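Local atomic coordinates of LacI family sugar-binding transcriptional regulator (Enterococcus faecalis V583, PDB entry 4RK0), a protein that binds ribose and probably acts as a DNA-binding regulator of transcription. Residues A[99-104]-A[253-258]; A[128-133]-A[183-188]; A[162-167]-A[189-194]. All blocks are in the same frame, centred on the assembly; numbering follows the deposited sequence.

Interaction 1 of 3, residues A[99-104]-A[253-258]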
ATOM      1  N   GLU A  99      21.081  18.381   3.247  1.00 55.91           N
ATOM      2  CA  GLU A  99      21.953  19.528   3.513  1.00 91.31           C
ATOM      3  C   GLU A  99      23.105  19.596   2.484  1.00159.53           C
ATOM      4  O   GLU A  99      23.507  20.684   2.058  1.00 59.83           O
ATOM      5  CB  GLU A  99      22.467  19.535   4.965  1.00 81.08           C
ATOM      6  CG  GLU A  99      22.718  18.170   5.600  1.00109.80           C
ATOM      7  CD  GLU A  99      22.825  18.244   7.107  1.00107.83           C
ATOM      8  OE1 GLU A  99      22.345  17.307   7.779  1.00114.35           O
ATOM      9  OE2 GLU A  99      23.376  19.236   7.625  1.00105.16           O
ATOM     10  N   GLY A 100      23.608  18.441   2.056  1.00 59.06           N
ATOM     11  CA  GLY A 100      24.713  18.396   1.091  1.00101.08           C
ATOM     12  C   GLY A 100      26.005  17.785   1.615  1.00122.08           C
ATOM     13  O   GLY A 100      26.988  17.695   0.874  1.00 59.51           O
ATOM     14  N   PHE A 101      26.017  17.386   2.889  1.00 56.82           N
ATOM     15  CA  PHE A 101      27.100  16.557   3.443  1.00 58.10           C
ATOM     16  C   PHE A 101      26.576  15.161   3.786  1.00 37.69           C
ATOM     17  O   PHE A 101      26.741  14.645   4.885  1.00 40.99           O
ATOM     18  CB  PHE A 101      27.736  17.254   4.642  1.00 58.76           C
ATOM     19  CG  PHE A 101      28.649  18.385   4.249  1.00165.66           C
ATOM     20  CD1 PHE A 101      28.125  19.617   3.868  1.00123.81           C
ATOM     21  CD2 PHE A 101      30.030  18.204   4.218  1.00115.80           C
ATOM     22  CE1 PHE A 101      28.960  20.655   3.487  1.00 88.01           C
ATOM     23  CE2 PHE A 101      30.870  19.240   3.839  1.00101.62           C
ATOM     24  CZ  PHE A 101      30.335  20.466   3.473  1.00109.80           C
ATOM     25  N   SER A 102      25.892  14.576   2.820  1.00 44.30           N
ATOM     26  CA  SER A 102      25.438  13.226   2.944  1.00 38.50           C
ATOM     27  C   SER A 102      25.131  12.712   1.554  1.00 28.30           C
ATOM     28  O   SER A 102      25.127  13.451   0.564  1.00 35.16           O
ATOM     29  CB  SER A 102      24.200  13.118   3.838  1.00 83.16           C
ATOM     30  OG  SER A 102      23.067  13.669   3.208  1.00 48.60           O
ATOM     31  N   ASP A 103      24.888  11.420   1.517  1.00 37.18           N
ATOM     32  CA  ASP A 103      24.324  10.824   0.359  1.00 28.49           C
ATOM     33  C   ASP A 103      22.848  11.218   0.274  1.00 41.87           C
ATOM     34  O   ASP A 103      22.202  11.451   1.298  1.00 34.60           O
ATOM     35  CB  ASP A 103      24.428   9.290   0.466  1.00 35.60           C
ATOM     36  CG  ASP A 103      25.854   8.797   0.338  1.00 50.89           C
ATOM     37  OD1 ASP A 103      26.694   9.542  -0.190  1.00 42.95           O
ATOM     38  OD2 ASP A 103      26.124   7.657   0.757  1.00 43.28           O
ATOM     39  N   ALA A 104      22.342  11.270  -0.950  1.00 35.43           N
ATOM     40  CA  ALA A 104      20.921  11.545  -1.235  1.00 37.75           C
ATOM     41  C   ALA A 104      20.532  11.067  -2.630  1.00 51.50           C
ATOM     42  O   ALA A 104      21.309  11.154  -3.583  1.00 35.46           O
ATOM     43  CB  ALA A 104      20.621  13.035  -1.108  1.00 34.16           C
ATOM     44  N   LYS A 253      33.892   6.728   1.549  1.00 35.72           N
ATOM     45  CA  LYS A 253      33.604   7.147   0.163  1.00 31.55           C
ATOM     46  C   LYS A 253      32.947   8.508   0.048  1.00 37.72           C
ATOM     47  O   LYS A 253      32.355   9.005   1.016  1.00 45.09           O
ATOM     48  CB  LYS A 253      32.820   6.054  -0.579  1.00 44.44           C
ATOM     49  CG  LYS A 253      31.406   5.775  -0.101  1.00 59.97           C
ATOM     50  CD  LYS A 253      30.368   6.528  -0.922  1.00112.11           C
ATOM     51  CE  LYS A 253      30.051   5.900  -2.279  1.00 42.60           C
ATOM     52  NZ  LYS A 253      29.285   6.897  -3.071  1.00 63.24           N
ATOM     53  N   ASP A 254      33.066   9.147  -1.125  1.00 33.30           N
ATOM     54  CA  ASP A 254      32.567  10.505  -1.270  1.00 33.24           C
ATOM     55  C   ASP A 254      31.048  10.546  -1.167  1.00 39.29           C
ATOM     56  O   ASP A 254      30.367   9.587  -1.514  1.00 46.90           O
ATOM     57  CB  ASP A 254      32.949  11.174  -2.597  1.00 32.56           C
ATOM     58  CG  ASP A 254      33.894  12.367  -2.407  1.00110.08           C
ATOM     59  OD1 ASP A 254      34.547  12.472  -1.342  1.00 71.56           O
ATOM     60  OD2 ASP A 254      33.990  13.209  -3.327  1.00 66.64           O
ATOM     61  N   TRP A 255      30.552  11.700  -0.727  1.00 39.91           N
ATOM     62  CA  TRP A 255      29.132  11.989  -0.662  1.00 42.57           C
ATOM     63  C   TRP A 255      28.573  12.031  -2.070  1.00 62.91           C
ATOM     64  O   TRP A 255      29.123  12.720  -2.927  1.00 50.95           O
ATOM     65  CB  TRP A 255      28.888  13.377  -0.037  1.00 47.33           C
ATOM     66  CG  TRP A 255      29.497  13.586   1.292  1.00 43.71           C
ATOM     67  CD1 TRP A 255      30.434  14.537   1.627  1.00 52.66           C
ATOM     68  CD2 TRP A 255      29.232  12.850   2.484  1.00 48.16           C
ATOM     69  NE1 TRP A 255      30.761  14.425   2.947  1.00 62.63           N
ATOM     70  CE2 TRP A 255      30.055  13.384   3.494  1.00 47.83           C
ATOM     71  CE3 TRP A 255      28.405  11.766   2.793  1.00 45.72           C
ATOM     72  CZ2 TRP A 255      30.042  12.903   4.787  1.00 46.14           C
ATOM     73  CZ3 TRP A 255      28.402  11.278   4.079  1.00 49.51           C
ATOM     74  CH2 TRP A 255      29.215  11.845   5.063  1.00 80.40           C
ATOM     75  N   GLU A 256      27.468  11.325  -2.297  1.00 41.89           N
ATOM     76  CA  GLU A 256      26.910  11.213  -3.630  1.00 39.15           C
ATOM     77  C   GLU A 256      25.450  11.640  -3.604  1.00 39.98           C
ATOM     78  O   GLU A 256      24.682  11.215  -2.741  1.00 58.05           O
ATOM     79  CB  GLU A 256      27.046   9.764  -4.130  1.00 54.64           C
ATOM     80  CG  GLU A 256      26.834   9.611  -5.631  1.00 58.40           C
ATOM     81  CD  GLU A 256      27.374   8.300  -6.198  1.00 80.86           C
ATOM     82  OE1 GLU A 256      27.849   7.418  -5.437  1.00 53.45           O
ATOM     83  OE2 GLU A 256      27.326   8.155  -7.435  1.00 93.39           O
ATOM     84  N   GLU A 257      25.090  12.509  -4.530  1.00 36.32           N
ATOM     85  CA  GLU A 257      23.720  12.940  -4.651  1.00 56.07           C
ATOM     86  C   GLU A 257      23.270  12.837  -6.110  1.00 57.35           C
ATOM     87  O   GLU A 257      23.691  13.616  -6.964  1.00 57.33           O
ATOM     88  CB  GLU A 257      23.562  14.337  -4.022  1.00 47.98           C
ATOM     89  CG  GLU A 257      23.205  15.496  -4.940  1.00 96.39           C
ATOM     90  CD  GLU A 257      22.686  16.692  -4.164  1.00127.24           C
ATOM     91  OE1 GLU A 257      23.102  16.878  -2.996  1.00138.14           O
ATOM     92  OE2 GLU A 257      21.851  17.438  -4.722  1.00 61.17           O
ATOM     93  N   GLN A 258      22.423  11.846  -6.387  1.00 37.33           N
ATOM     94  CA  GLN A 258      21.886  11.618  -7.736  1.00 39.30           C
ATOM     95  C   GLN A 258      20.439  12.074  -7.856  1.00 39.23           C
ATOM     96  O   GLN A 258      19.693  11.979  -6.904  1.00 42.78           O
ATOM     97  CB  GLN A 258      21.864  10.133  -8.053  1.00 40.20           C
ATOM     98  CG  GLN A 258      23.143   9.379  -7.778  1.00 56.40           C
ATOM     99  CD  GLN A 258      23.063   7.972  -8.328  1.00 50.19           C
ATOM    100  OE1 GLN A 258      22.298   7.702  -9.261  1.00 60.74           O
ATOM    101  NE2 GLN A 258      23.857   7.067  -7.766  1.00108.65           N
TER
HETATM  102  O   HOH W   1      27.260   5.896  -0.954  1.00 42.24           O

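Interaction 2 of 3, residues A[128-133]-A[183-188]. With RIB (alpha-D-ribofuranose), chain E.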
ATOM      1  N   VAL A 128      -6.341  27.062 -13.898  1.00 28.42           N
ATOM      2  CA  VAL A 128      -6.058  25.794 -13.234  1.00 35.40           C
ATOM      3  C   VAL A 128      -5.886  25.931 -11.745  1.00 37.83           C
ATOM      4  O   VAL A 128      -5.598  27.003 -11.222  1.00 35.98           O
ATOM      5  CB  VAL A 128      -4.793  25.130 -13.784  1.00 33.01           C
ATOM      6  CG1 VAL A 128      -4.929  24.852 -15.266  1.00 33.33           C
ATOM      7  CG2 VAL A 128      -3.560  25.991 -13.493  1.00 33.70           C
ATOM      8  N   ILE A 129      -6.050  24.801 -11.071  1.00 27.07           N
ATOM      9  CA  ILE A 129      -5.896  24.706  -9.648  1.00 29.55           C
ATOM     10  C   ILE A 129      -4.773  23.740  -9.387  1.00 28.06           C
ATOM     11  O   ILE A 129      -4.689  22.706 -10.046  1.00 29.07           O
ATOM     12  CB  ILE A 129      -7.153  24.118  -8.968  1.00 30.13           C
ATOM     13  CG1 ILE A 129      -8.409  24.935  -9.247  1.00 53.93           C
ATOM     14  CG2 ILE A 129      -6.888  23.964  -7.491  1.00 37.48           C
ATOM     15  CD1 ILE A 129      -8.553  26.149  -8.369  1.00 55.24           C
ATOM     16  N   VAL A 130      -3.927  24.061  -8.421  1.00 25.90           N
ATOM     17  CA  VAL A 130      -2.953  23.119  -7.913  1.00 31.39           C
ATOM     18  C   VAL A 130      -3.386  22.739  -6.515  1.00 30.92           C
ATOM     19  O   VAL A 130      -3.615  23.610  -5.666  1.00 31.78           O
ATOM     20  CB  VAL A 130      -1.525  23.704  -7.868  1.00 27.24           C
ATOM     21  CG1 VAL A 130      -0.556  22.662  -7.315  1.00 34.91           C
ATOM     22  CG2 VAL A 130      -1.088  24.158  -9.242  1.00 31.68           C
ATOM     23  N   VAL A 131      -3.536  21.440  -6.263  1.00 31.29           N
ATOM     24  CA  VAL A 131      -4.025  20.983  -4.972  1.00 30.36           C
ATOM     25  C   VAL A 131      -2.869  20.322  -4.261  1.00 35.71           C
ATOM     26  O   VAL A 131      -2.275  19.330  -4.764  1.00 28.34           O
ATOM     27  CB  VAL A 131      -5.186  19.956  -5.118  1.00 30.18           C
ATOM     28  CG1 VAL A 131      -5.680  19.513  -3.753  1.00 30.03           C
ATOM     29  CG2 VAL A 131      -6.330  20.520  -5.924  1.00 32.11           C
ATOM     30  N   MET A 132      -2.537  20.849  -3.088  1.00 31.57           N
ATOM     31  CA  MET A 132      -1.313  20.420  -2.378  1.00 26.33           C
ATOM     32  C   MET A 132      -1.384  20.671  -0.879  1.00 27.08           C
ATOM     33  O   MET A 132      -2.242  21.414  -0.453  1.00 30.67           O
ATOM     34  CB  MET A 132      -0.116  21.154  -2.992  1.00 30.60           C
ATOM     35  CG  MET A 132      -0.009  22.652  -2.707  1.00 35.37           C
ATOM     36  SD  MET A 132       1.359  23.332  -3.717  1.00 33.62           S
ATOM     37  CE  MET A 132       2.776  22.591  -2.930  1.00 31.23           C
ATOM     38  N   PRO A 133      -0.477  20.066  -0.076  1.00 27.40           N
ATOM     39  CA  PRO A 133      -0.514  20.290   1.356  1.00 24.37           C
ATOM     40  C   PRO A 133       0.084  21.617   1.738  1.00 42.54           C
ATOM     41  O   PRO A 133       0.859  22.169   0.964  1.00 29.19           O
ATOM     42  CB  PRO A 133       0.321  19.144   1.944  1.00 30.22           C
ATOM     43  CG  PRO A 133       1.247  18.740   0.850  1.00 31.09           C
ATOM     44  CD  PRO A 133       0.621  19.157  -0.458  1.00 30.54           C
ATOM     45  N   PHE A 183      -4.082  20.253 -11.211  1.00 24.10           N
ATOM     46  CA  PHE A 183      -2.842  19.494 -10.935  1.00 26.08           C
ATOM     47  C   PHE A 183      -2.876  19.006  -9.504  1.00 31.94           C
ATOM     48  O   PHE A 183      -2.752  19.803  -8.581  1.00 25.07           O
ATOM     49  CB  PHE A 183      -1.574  20.378 -11.224  1.00 20.84           C
ATOM     50  CG  PHE A 183      -0.252  19.718 -10.950  1.00 26.53           C
ATOM     51  CD1 PHE A 183      -0.048  18.349 -11.074  1.00 22.98           C
ATOM     52  CD2 PHE A 183       0.851  20.523 -10.598  1.00 32.14           C
ATOM     53  CE1 PHE A 183       1.193  17.789 -10.819  1.00 24.49           C
ATOM     54  CE2 PHE A 183       2.080  19.973 -10.353  1.00 24.18           C
ATOM     55  CZ  PHE A 183       2.277  18.599 -10.470  1.00 26.39           C
ATOM     56  N   ALA A 184      -3.052  17.693  -9.310  1.00 21.96           N
ATOM     57  CA  ALA A 184      -3.028  17.099  -8.006  1.00 28.22           C
ATOM     58  C   ALA A 184      -1.593  16.728  -7.698  1.00 30.77           C
ATOM     59  O   ALA A 184      -0.960  16.024  -8.479  1.00 27.78           O
ATOM     60  CB  ALA A 184      -3.908  15.870  -7.956  1.00 27.93           C
ATOM     61  N   ILE A 185      -1.078  17.185  -6.557  1.00 24.54           N
ATOM     62  CA  ILE A 185       0.360  17.085  -6.316  1.00 22.89           C
ATOM     63  C   ILE A 185       0.800  15.671  -5.992  1.00 24.00           C
ATOM     64  O   ILE A 185       1.988  15.377  -6.002  1.00 27.49           O
ATOM     65  CB  ILE A 185       0.830  18.120  -5.269  1.00 22.60           C
ATOM     66  CG1 ILE A 185       2.108  18.799  -5.712  1.00 29.74           C
ATOM     67  CG2 ILE A 185       0.996  17.487  -3.924  1.00 26.52           C
ATOM     68  CD1 ILE A 185       1.888  19.818  -6.777  1.00 38.14           C
ATOM     69  N   ASN A 186      -0.151  14.780  -5.718  1.00 26.60           N
ATOM     70  CA  ASN A 186       0.137  13.353  -5.799  1.00 21.74           C
ATOM     71  C   ASN A 186      -1.102  12.577  -6.251  1.00 25.94           C
ATOM     72  O   ASN A 186      -2.215  13.136  -6.289  1.00 21.89           O
ATOM     73  CB  ASN A 186       0.786  12.767  -4.551  1.00 25.01           C
ATOM     74  CG  ASN A 186      -0.180  12.486  -3.426  1.00 31.80           C
ATOM     75  OD1 ASN A 186      -1.279  13.036  -3.354  1.00 28.68           O
ATOM     76  ND2 ASN A 186       0.256  11.635  -2.508  1.00 27.64           N
ATOM     77  N   ASP A 187      -0.892  11.314  -6.611  1.00 24.06           N
ATOM     78  CA  ASP A 187      -1.983  10.480  -7.148  1.00 27.65           C
ATOM     79  C   ASP A 187      -3.062  10.245  -6.077  1.00 24.02           C
ATOM     80  O   ASP A 187      -4.248  10.215  -6.394  1.00 24.62           O
ATOM     81  CB  ASP A 187      -1.473   9.160  -7.721  1.00 35.26           C
ATOM     82  CG  ASP A 187      -0.678   9.331  -9.043  1.00 22.74           C
ATOM     83  OD1 ASP A 187      -0.854  10.332  -9.743  1.00 24.76           O
ATOM     84  OD2 ASP A 187       0.104   8.435  -9.361  1.00 27.52           O
ATOM     85  N   GLU A 188      -2.677  10.092  -4.828  1.00 26.14           N
ATOM     86  CA  GLU A 188      -3.675   9.926  -3.758  1.00 29.89           C
ATOM     87  C   GLU A 188      -4.631  11.127  -3.668  1.00 29.22           C
ATOM     88  O   GLU A 188      -5.847  10.952  -3.574  1.00 25.00           O
ATOM     89  CB  GLU A 188      -2.985   9.684  -2.408  1.00 27.79           C
ATOM     90  CG  GLU A 188      -2.287   8.339  -2.320  1.00 30.08           C
ATOM     91  CD  GLU A 188      -2.306   7.737  -0.920  1.00124.24           C
ATOM     92  OE1 GLU A 188      -2.065   8.463   0.065  1.00 43.34           O
ATOM     93  OE2 GLU A 188      -2.553   6.524  -0.791  1.00 43.93           O
TER
HETATM   94  O5  RIB E 401       2.759  10.275  -3.221  1.00 29.42           O
HETATM   95  C5  RIB E 401       3.473  10.442  -2.006  1.00 42.42           C
HETATM   96  C4  RIB E 401       4.261  11.665  -2.190  1.00 60.23           C
HETATM   97  O4  RIB E 401       4.968  12.101  -0.999  1.00 31.87           O
HETATM   98  C3  RIB E 401       5.128  11.145  -3.319  1.00 24.60           C
HETATM   99  O3  RIB E 401       4.790  12.016  -4.400  1.00 23.42           O
HETATM  100  C2  RIB E 401       6.517  11.236  -2.681  1.00 23.02           C
HETATM  101  O2  RIB E 401       7.447  11.852  -3.537  1.00 22.43           O
HETATM  102  C1  RIB E 401       6.355  11.873  -1.290  1.00 43.37           C
HETATM  103  O1  RIB E 401       7.230  12.970  -1.093  1.00 33.90           O

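Interaction 3 of 3, residues A[162-167]-A[189-194]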
ATOM      1  N   LEU A 162      -2.277  15.803   2.336  1.00 26.71           N
ATOM      2  CA  LEU A 162      -1.634  14.954   1.320  1.00 33.26           C
ATOM      3  C   LEU A 162      -2.132  13.520   1.457  1.00 21.85           C
ATOM      4  O   LEU A 162      -1.479  12.663   2.076  1.00 32.76           O
ATOM      5  CB  LEU A 162      -0.114  15.006   1.530  1.00 31.36           C
ATOM      6  CG  LEU A 162       0.771  14.271   0.514  1.00 26.59           C
ATOM      7  CD1 LEU A 162       0.609  14.899  -0.838  1.00 31.23           C
ATOM      8  CD2 LEU A 162       2.219  14.417   1.007  1.00 31.32           C
ATOM      9  N   SER A 163      -3.324  13.266   0.922  1.00 23.26           N
ATOM     10  CA  SER A 163      -4.013  12.016   1.141  1.00 22.44           C
ATOM     11  C   SER A 163      -5.286  11.958   0.269  1.00 20.81           C
ATOM     12  O   SER A 163      -5.706  12.973  -0.300  1.00 25.76           O
ATOM     13  CB  SER A 163      -4.398  11.834   2.608  1.00 30.23           C
ATOM     14  OG  SER A 163      -5.457  12.691   2.955  1.00 26.85           O
ATOM     15  N   LYS A 164      -5.871  10.773   0.170  1.00 32.10           N
ATOM     16  CA  LYS A 164      -7.120  10.633  -0.563  1.00 32.79           C
ATOM     17  C   LYS A 164      -8.208  11.471   0.095  1.00 30.27           C
ATOM     18  O   LYS A 164      -8.931  12.161  -0.576  1.00 29.02           O
ATOM     19  CB  LYS A 164      -7.535   9.166  -0.660  1.00 28.48           C
ATOM     20  CG  LYS A 164      -6.614   8.277  -1.469  1.00 35.06           C
ATOM     21  CD  LYS A 164      -7.242   6.914  -1.781  1.00 32.72           C
ATOM     22  CE  LYS A 164      -7.206   5.938  -0.621  1.00 39.33           C
ATOM     23  NZ  LYS A 164      -5.886   5.830   0.055  1.00 35.64           N
ATOM     24  N   THR A 165      -8.318  11.443   1.425  1.00 30.25           N
ATOM     25  CA  THR A 165      -9.327  12.259   2.114  1.00 27.86           C
ATOM     26  C   THR A 165      -9.093  13.735   1.854  1.00 33.48           C
ATOM     27  O   THR A 165     -10.032  14.535   1.722  1.00 29.68           O
ATOM     28  CB  THR A 165      -9.284  11.964   3.644  1.00 39.62           C
ATOM     29  OG1 THR A 165      -9.644  10.597   3.874  1.00 35.85           O
ATOM     30  CG2 THR A 165     -10.221  12.877   4.424  1.00 55.77           C
ATOM     31  N   GLY A 166      -7.826  14.125   1.783  1.00 28.80           N
ATOM     32  CA  GLY A 166      -7.512  15.497   1.414  1.00 26.29           C
ATOM     33  C   GLY A 166      -8.039  15.956   0.071  1.00 23.56           C
ATOM     34  O   GLY A 166      -8.599  17.058  -0.048  1.00 25.88           O
ATOM     35  N   GLY A 167      -7.830  15.152  -0.970  1.00 25.86           N
ATOM     36  CA  GLY A 167      -8.337  15.503  -2.301  1.00 26.29           C
ATOM     37  C   GLY A 167      -9.882  15.562  -2.285  1.00 28.86           C
ATOM     38  O   GLY A 167     -10.508  16.455  -2.873  1.00 28.05           O
ATOM     39  N   ILE A 189      -4.109  12.350  -3.726  1.00 24.53           N
ATOM     40  CA  ILE A 189      -5.001  13.511  -3.835  1.00 25.16           C
ATOM     41  C   ILE A 189      -5.946  13.407  -5.035  1.00 25.37           C
ATOM     42  O   ILE A 189      -7.132  13.755  -4.930  1.00 27.65           O
ATOM     43  CB  ILE A 189      -4.222  14.825  -3.933  1.00 23.60           C
ATOM     44  CG1 ILE A 189      -3.578  15.090  -2.581  1.00 24.41           C
ATOM     45  CG2 ILE A 189      -5.134  15.977  -4.322  1.00 29.88           C
ATOM     46  CD1 ILE A 189      -2.714  16.344  -2.506  1.00 25.60           C
ATOM     47  N   ALA A 190      -5.400  13.042  -6.194  1.00 26.23           N
ATOM     48  CA  ALA A 190      -6.179  12.894  -7.399  1.00 29.47           C
ATOM     49  C   ALA A 190      -7.325  11.881  -7.223  1.00 26.15           C
ATOM     50  O   ALA A 190      -8.439  12.096  -7.724  1.00 24.23           O
ATOM     51  CB  ALA A 190      -5.298  12.414  -8.541  1.00 29.09           C
ATOM     52  N   PHE A 191      -7.028  10.769  -6.575  1.00 23.91           N
ATOM     53  CA  PHE A 191      -8.095   9.780  -6.316  1.00 25.42           C
ATOM     54  C   PHE A 191      -9.203  10.376  -5.462  1.00 21.60           C
ATOM     55  O   PHE A 191     -10.413  10.092  -5.664  1.00 24.64           O
ATOM     56  CB  PHE A 191      -7.572   8.480  -5.700  1.00 25.32           C
ATOM     57  CG  PHE A 191      -6.509   7.797  -6.510  1.00 27.44           C
ATOM     58  CD1 PHE A 191      -6.455   7.931  -7.904  1.00 23.06           C
ATOM     59  CD2 PHE A 191      -5.544   7.035  -5.873  1.00 24.00           C
ATOM     60  CE1 PHE A 191      -5.455   7.320  -8.645  1.00 24.44           C
ATOM     61  CE2 PHE A 191      -4.543   6.434  -6.607  1.00 24.36           C
ATOM     62  CZ  PHE A 191      -4.504   6.579  -7.994  1.00 22.65           C
ATOM     63  N   GLY A 192      -8.832  11.249  -4.549  1.00 23.46           N
ATOM     64  CA  GLY A 192      -9.806  11.923  -3.687  1.00 26.70           C
ATOM     65  C   GLY A 192     -10.700  12.844  -4.468  1.00 30.47           C
ATOM     66  O   GLY A 192     -11.907  12.861  -4.270  1.00 24.31           O
ATOM     67  N   LEU A 193     -10.082  13.623  -5.349  1.00 24.44           N
ATOM     68  CA  LEU A 193     -10.790  14.437  -6.339  1.00 21.41           C
ATOM     69  C   LEU A 193     -11.793  13.662  -7.152  1.00 23.73           C
ATOM     70  O   LEU A 193     -12.967  14.092  -7.278  1.00 24.69           O
ATOM     71  CB  LEU A 193      -9.799  15.155  -7.266  1.00 26.89           C
ATOM     72  CG  LEU A 193      -8.816  16.120  -6.579  1.00 27.54           C
ATOM     73  CD1 LEU A 193      -7.823  16.682  -7.587  1.00 31.37           C
ATOM     74  CD2 LEU A 193      -9.555  17.244  -5.927  1.00 26.32           C
ATOM     75  N   TYR A 194     -11.347  12.553  -7.713  1.00 23.78           N
ATOM     76  CA  TYR A 194     -12.245  11.660  -8.472  1.00 27.27           C
ATOM     77  C   TYR A 194     -13.513  11.348  -7.666  1.00 31.77           C
ATOM     78  O   TYR A 194     -14.620  11.490  -8.174  1.00 31.68           O
ATOM     79  CB  TYR A 194     -11.575  10.335  -8.815  1.00 27.90           C
ATOM     80  CG  TYR A 194     -10.789  10.271 -10.110  1.00 23.58           C
ATOM     81  CD1 TYR A 194      -9.908  11.290 -10.487  1.00 28.95           C
ATOM     82  CD2 TYR A 194     -10.861   9.140 -10.922  1.00 22.29           C
ATOM     83  CE1 TYR A 194      -9.188  11.219 -11.676  1.00 24.67           C
ATOM     84  CE2 TYR A 194     -10.139   9.043 -12.097  1.00 25.32           C
ATOM     85  CZ  TYR A 194      -9.292  10.085 -12.481  1.00 24.41           C
ATOM     86  OH  TYR A 194      -8.600   9.927 -13.672  1.00 25.23           O
TER

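Interaction 1 of 3, residues A[99-104]-A[253-258]
The indole of W255 lies over the peptide that joins F101 to S102, with F101 O and S102 N against one face and displaced toward the rim of the ring system. Its closest approach is CE3 to S102 CA, 3.3 Å. The broad flat tryptophan suits this place because its ring system can lie over the plane of a peptide; S102 N, buried beneath it, finds no hydrogen-bond partner in the model. F101 adds an offset edge-to-face stack, its ring edge directed at the face of the five-membered ring of W255, with centroids 5.9 Å apart and planes at 67°. Both rings lie toward the outside of the protein.

Beyond this aromatic pair the two segments become neighbouring strands, 103-107 and 257-265, in the mixed sheet of the N-terminal subdomain of a periplasmic-binding-protein-like fold. A104 and E257 form a parallel bridge: A104 N donates to E256 O at 2.9 Å, and Q258 N donates to A104 O at 3.1 Å. The small A104 fits a buried position here, whereas E257 is exposed.

D103 extends the pairing by one more bond, with a side chain in place of a carbonyl. Its CG stands beside its own backbone N (chi1 -70°), which carries OD1 across to E256 N at 2.9 Å, and the donor approaches nearly in line with the C-O bond. The other oxygen, OD2, forms a salt bridge with R247 of helix 233-249 and accepts from a water 2.7 Å away. That water is also reached, weakly, by K253 NZ, whose salt bridge to E256 OE1 spans 2.8 Å. A carboxylate is apt at position 103, since one oxygen takes the E256 N-H just ahead of strand 257-265 and the other takes R247.

Interaction 2 of 3, residues A[128-133]-A[183-188]
Segments 128-133 and 183-188 pair as adjacent parallel strands, V130 beside F183 and V131 beside A184, through the backbone bonds F183 N to I129 O at 2.8 Å and V131 N to F183 O at 2.9 Å, with a last one from I185 N, just beyond the strand end, to V131 O at 3.0 Å.

V130 and F183 share one face of this sheet. CG1 of V130 stands anti to the backbone N (chi1 180°), a position from which it meets I185 CD1 at 3.8 Å and approaches F183 CD2 obliquely at 4.2 Å. The beta-branched valine suits an extended strand, and F147 of helix 138-150 completes the layer, its ring lying nearly parallel to that of F183. I185, the first residue past the strand, fills the end of the contact: its CB packs on M132 CB at 3.9 Å, and its CG2 meets P133 CD at the same distance, the two side chains crossing at about a right angle. On the other face, V131 and A184 lie against I189 of helix 187-199, where the small alanine admits the helix closely.

N186 then leads into that helix as its N-cap. OD1 accepts from I189 N, while ND2 donates to O5 of the ribose at 2.9 Å, an almost straight bond of 166°. Since the cap claims the oxygen, the amide's rotation is fixed with its NH2 group toward the sugar; one amide thus serves the helix start and the sugar at once, directly after the strand end.

Interaction 3 of 3, residues A[162-167]-A[189-194]
I189 and G167 meet at the point where helices 187-199 and 164-175 come together. The isoleucine contributes all its branches. CG2 rests on G167 CA at 3.8 Å, CG1 lies near S163 O, and CD1 extends to L162 CD1 at 4.0 Å, the leucine and isoleucine side chains crossing at about a right angle. L162 can reach back because its CG is anti to its own backbone N (chi1 -176°); its side chain also lies close to the bound ribose.

G167 brings backbone against backbone. Having no side chain, it places its CA 3.4 Å from I189 O in a nearly straight CA-H...O contact (165° at the hydrogen), and its own carbonyl O is met by L193 CD2 at 3.3 Å. G192 answers it from the other helix: the two glycine CA atoms are only 4.1 Å apart, and G192 CA makes a second CA-H...O contact, 3.2 Å to K164 O. Glycine suits each position because there is room only for hydrogen between the two backbones.

K164 fills the outer side with the aliphatic part of its chain, CD sitting at the edge of the F191 ring near its plane. Its NZ lies in long, weak ion pairs with E188 and with D217 of the second subunit, whose M218 packs on F191. Just before K164, S163 caps the helix: OG accepts from G166 N at 3.0 Å and also bonds to E161.

This glycine-mediated close approach joins two successive helices on one face of the four-stranded parallel sheet, helix 164-175 belonging to the beta-alpha-beta crossover from strand 154-159 to strand 181-184, an arrangement typical of the Rossmann-like subdomains of periplasmic-binding-protein folds.

How the interactions relate
Following the chain from the N terminus, residues 99-104 come first and wait longest for their partner: interaction 1 closes only at 253-258, after the chain has built the other subdomain and returned to the mixed sheet. Interactions 2 and 3 both lie within that long excursion, and they cross, since 162-167 falls between 128-133 and 183-188, and 189-194 follows directly. Their centres are 8 Å apart and they touch where N186 packs on L162. Interaction 2 joins strands 127-132 and 181-184 up to the ribose pocket; interaction 3 joins helices 164-175 and 187-199 over that sheet. Interaction 1 stands apart, its centre about 30 Å from that of interaction 2, on the opposite side of the chain's centre.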